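Local coordinates for Alr1585 protein (Nostoc sp., PDB 5C2I) that probably acts as a haem-dependent dye-decolorizing peroxidase, using hydrogen peroxide to oxidise dyes and related substrates, at residues A[44-49]-A[164-169]. The protein carries 1 engineered substitution. Sequence-based numbering, arbitrary orientation.
Sequences VHLFLQ and QIVNQI
The carbonyl O of Val166, whose side chain packs on Val44 and Leu46 of the strand, shares the hydroxyl OG1 of Thr170 with the carbonyl O of Asn167, one turn of helix holding all three. This is the split beta-alpha-beta crossover of the ferredoxin-like domain in the DyP dimeric alpha+beta barrel family: helix 159-176 leaves strand 150-156, passes over strand 42-50 and returns as strand 177-189, so that 42-50 lies between the two parallel strands it connects. Val44, Leu46 and Leu48 present an apolar face to the helix, Leu48 meeting Leu173 further along it. Val166 sets CG2 against Val44, and its CG1 lies near CG1 of Val44 and, more loosely, CD1 of Leu46. The two valine side chains meet at a slant, with CG2 of Val44 3.9 Å from CG2 of Val166 and CB of Val44 4.0 Å from that same CG2. A chi1 of 167° places CG1 of Val166 opposite the backbone nitrogen, 4.2 Å from CG1 of Val44; both methyls thus reach Val44, and CG1 is the one that also meets Leu46. The nearest CA atoms across the two segments are those of Val44 and Val166, 7.8 Å apart, and all three touching residues are buried. On the other face of the strand, His45 and Phe47 turn to Tyr256 of the second sheet, so the strand is packed on both sides. The helix also reaches out of the chain: Gln164 NE2 hydrogen-bonds to the carbonyl O, and Asn167 ND2 to OD1, of Asp184 in the second subunit. The extended Leu46, with chi2 174°, brings its CD1 to 4.3 Å from CG1 of Val166.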
ATOM      1  N   VAL A  44     -13.316   5.020 -20.625  1.00 16.63           N
ATOM      2  CA  VAL A  44     -13.598   4.115 -21.750  1.00 16.69           C
ATOM      3  C   VAL A  44     -13.936   4.995 -22.933  1.00 16.66           C
ATOM      4  O   VAL A  44     -14.749   5.936 -22.823  1.00 17.85           O
ATOM      5  CB  VAL A  44     -14.734   3.135 -21.434  1.00 17.07           C
ATOM      6  CG1 VAL A  44     -15.103   2.282 -22.640  1.00 17.88           C
ATOM      7  CG2 VAL A  44     -14.376   2.243 -20.227  1.00 17.10           C
ATOM      8  N   HIS A  45     -13.316   4.681 -24.058  1.00 16.64           N
ATOM      9  CA  HIS A  45     -13.548   5.367 -25.319  1.00 16.53           C
ATOM     10  C   HIS A  45     -14.161   4.363 -26.281  1.00 17.34           C
ATOM     11  O   HIS A  45     -13.530   3.347 -26.584  1.00 16.97           O
ATOM     12  CB  HIS A  45     -12.218   5.858 -25.899  1.00 16.99           C
ATOM     13  CG  HIS A  45     -11.519   6.862 -25.047  1.00 16.42           C
ATOM     14  ND1 HIS A  45     -10.194   7.181 -25.242  1.00 16.31           N
ATOM     15  CD2 HIS A  45     -11.929   7.578 -23.969  1.00 16.17           C
ATOM     16  CE1 HIS A  45      -9.837   8.090 -24.351  1.00 16.33           C
ATOM     17  NE2 HIS A  45     -10.866   8.332 -23.561  1.00 16.21           N
ATOM     18  N   LEU A  46     -15.392   4.629 -26.732  1.00 17.52           N
ATOM     19  CA  LEU A  46     -16.082   3.772 -27.703  1.00 18.13           C
ATOM     20  C   LEU A  46     -16.257   4.526 -29.007  1.00 18.49           C
ATOM     21  O   LEU A  46     -16.957   5.543 -29.065  1.00 18.23           O
ATOM     22  CB  LEU A  46     -17.425   3.331 -27.163  1.00 18.59           C
ATOM     23  CG  LEU A  46     -17.482   2.677 -25.809  1.00 18.65           C
ATOM     24  CD1 LEU A  46     -18.929   2.447 -25.370  1.00 19.32           C
ATOM     25  CD2 LEU A  46     -16.690   1.372 -25.820  1.00 19.17           C
ATOM     26  N   PHE A  47     -15.613   4.028 -30.056  1.00 18.26           N
ATOM     27  CA  PHE A  47     -15.716   4.614 -31.375  1.00 19.40           C
ATOM     28  C   PHE A  47     -16.813   3.904 -32.131  1.00 19.79           C
ATOM     29  O   PHE A  47     -16.843   2.671 -32.183  1.00 20.34           O
ATOM     30  CB  PHE A  47     -14.401   4.495 -32.139  1.00 19.80           C
ATOM     31  CG  PHE A  47     -13.317   5.359 -31.578  1.00 20.05           C
ATOM     32  CD1 PHE A  47     -12.522   4.912 -30.527  1.00 20.65           C
ATOM     33  CD2 PHE A  47     -13.119   6.608 -32.065  1.00 20.41           C
ATOM     34  CE1 PHE A  47     -11.522   5.717 -29.991  1.00 20.25           C
ATOM     35  CE2 PHE A  47     -12.157   7.446 -31.517  1.00 20.94           C
ATOM     36  CZ  PHE A  47     -11.341   6.995 -30.505  1.00 19.60           C
ATOM     37  N   LEU A  48     -17.712   4.678 -32.717  1.00 19.84           N
ATOM     38  CA  LEU A  48     -18.921   4.172 -33.299  1.00 20.57           C
ATOM     39  C   LEU A  48     -19.051   4.427 -34.758  1.00 21.36           C
ATOM     40  O   LEU A  48     -18.667   5.470 -35.240  1.00 21.18           O
ATOM     41  CB  LEU A  48     -20.130   4.842 -32.646  1.00 21.22           C
ATOM     42  CG  LEU A  48     -20.170   4.853 -31.140  1.00 20.47           C
ATOM     43  CD1 LEU A  48     -21.475   5.539 -30.703  1.00 21.09           C
ATOM     44  CD2 LEU A  48     -20.097   3.446 -30.562  1.00 21.36           C
ATOM     45  N   GLN A  49     -19.616   3.445 -35.452  1.00 21.52           N
ATOM     46  CA  GLN A  49     -20.172   3.607 -36.791  1.00 23.48           C
ATOM     47  C   GLN A  49     -21.638   3.192 -36.735  1.00 24.30           C
ATOM     48  O   GLN A  49     -21.974   2.014 -36.437  1.00 24.43           O
ATOM     49  CB  GLN A  49     -19.465   2.731 -37.788  1.00 24.06           C
ATOM     50  CG  GLN A  49     -19.900   2.909 -39.227  1.00 25.26           C
ATOM     51  CD  GLN A  49     -19.126   1.960 -40.131  1.00 27.47           C
ATOM     52  OE1 GLN A  49     -19.635   0.950 -40.544  1.00 28.84           O
ATOM     53  NE2 GLN A  49     -17.879   2.279 -40.399  1.00 28.45           N
ATOM     54  N   GLN A 164     -19.132  -1.865 -15.508  1.00 18.33           N
ATOM     55  CA  GLN A 164     -20.513  -2.294 -15.444  1.00 19.08           C
ATOM     56  C   GLN A 164     -21.442  -1.315 -16.158  1.00 19.33           C
ATOM     57  O   GLN A 164     -22.365  -1.706 -16.891  1.00 18.98           O
ATOM     58  CB  GLN A 164     -21.010  -2.498 -13.994  1.00 19.36           C
ATOM     59  CG  GLN A 164     -20.107  -3.356 -13.110  1.00 19.51           C
ATOM     60  CD  GLN A 164     -19.737  -4.714 -13.755  1.00 20.07           C
ATOM     61  OE1 GLN A 164     -20.606  -5.546 -13.999  1.00 20.48           O
ATOM     62  NE2 GLN A 164     -18.446  -4.946 -13.958  1.00 19.62           N
ATOM     63  N   ILE A 165     -21.233  -0.034 -15.880  1.00 19.51           N
ATOM     64  CA  ILE A 165     -22.072   0.999 -16.439  1.00 20.55           C
ATOM     65  C   ILE A 165     -21.890   1.035 -17.956  1.00 19.84           C
ATOM     66  O   ILE A 165     -22.854   1.118 -18.693  1.00 19.63           O
ATOM     67  CB  ILE A 165     -21.742   2.380 -15.807  1.00 21.62           C
ATOM     68  CG1 ILE A 165     -22.271   2.371 -14.389  1.00 24.09           C
ATOM     69  CG2 ILE A 165     -22.421   3.493 -16.604  1.00 21.80           C
ATOM     70  CD1 ILE A 165     -21.769   3.517 -13.535  1.00 26.77           C
ATOM     71  N   VAL A 166     -20.646   0.922 -18.423  1.00 19.22           N
ATOM     72  CA  VAL A 166     -20.404   0.829 -19.851  1.00 19.26           C
ATOM     73  C   VAL A 166     -21.134  -0.387 -20.478  1.00 19.73           C
ATOM     74  O   VAL A 166     -21.771  -0.247 -21.515  1.00 20.34           O
ATOM     75  CB  VAL A 166     -18.910   0.783 -20.178  1.00 19.21           C
ATOM     76  CG1 VAL A 166     -18.674   0.368 -21.614  1.00 19.71           C
ATOM     77  CG2 VAL A 166     -18.288   2.155 -19.935  1.00 18.86           C
ATOM     78  N   ASN A 167     -21.073  -1.547 -19.837  1.00 19.67           N
ATOM     79  CA  ASN A 167     -21.735  -2.714 -20.356  1.00 20.69           C
ATOM     80  C   ASN A 167     -23.268  -2.545 -20.403  1.00 22.03           C
ATOM     81  O   ASN A 167     -23.919  -3.058 -21.311  1.00 22.65           O
ATOM     82  CB  ASN A 167     -21.385  -3.982 -19.556  1.00 20.59           C
ATOM     83  CG  ASN A 167     -19.957  -4.397 -19.773  1.00 19.84           C
ATOM     84  OD1 ASN A 167     -19.337  -4.014 -20.785  1.00 19.87           O
ATOM     85  ND2 ASN A 167     -19.429  -5.179 -18.869  1.00 19.61           N
ATOM     86  N   GLN A 168     -23.817  -1.812 -19.451  1.00 22.26           N
ATOM     87  CA  GLN A 168     -25.232  -1.474 -19.517  1.00 24.76           C
ATOM     88  C   GLN A 168     -25.542  -0.530 -20.683  1.00 24.19           C
ATOM     89  O   GLN A 168     -26.436  -0.799 -21.471  1.00 23.37           O
ATOM     90  CB  GLN A 168     -25.660  -0.812 -18.222  1.00 27.75           C
ATOM     91  CG  GLN A 168     -27.144  -0.544 -18.123  1.00 31.88           C
ATOM     92  CD  GLN A 168     -27.529  -0.062 -16.728  1.00 38.13           C
ATOM     93  OE1 GLN A 168     -26.795  -0.249 -15.746  1.00 47.26           O
ATOM     94  NE2 GLN A 168     -28.676   0.576 -16.634  1.00 41.55           N
ATOM     95  N   ILE A 169     -24.787   0.549 -20.789  1.00 22.64           N
ATOM     96  CA  ILE A 169     -24.960   1.516 -21.865  1.00 23.66           C
ATOM     97  C   ILE A 169     -24.874   0.835 -23.238  1.00 23.29           C
ATOM     98  O   ILE A 169     -25.690   1.117 -24.133  1.00 23.81           O
ATOM     99  CB  ILE A 169     -23.915   2.663 -21.771  1.00 23.49           C
ATOM    100  CG1 ILE A 169     -24.245   3.566 -20.584  1.00 24.56           C
ATOM    101  CG2 ILE A 169     -23.813   3.416 -23.088  1.00 24.59           C
ATOM    102  CD1 ILE A 169     -23.109   4.453 -20.186  1.00 24.70           C
TER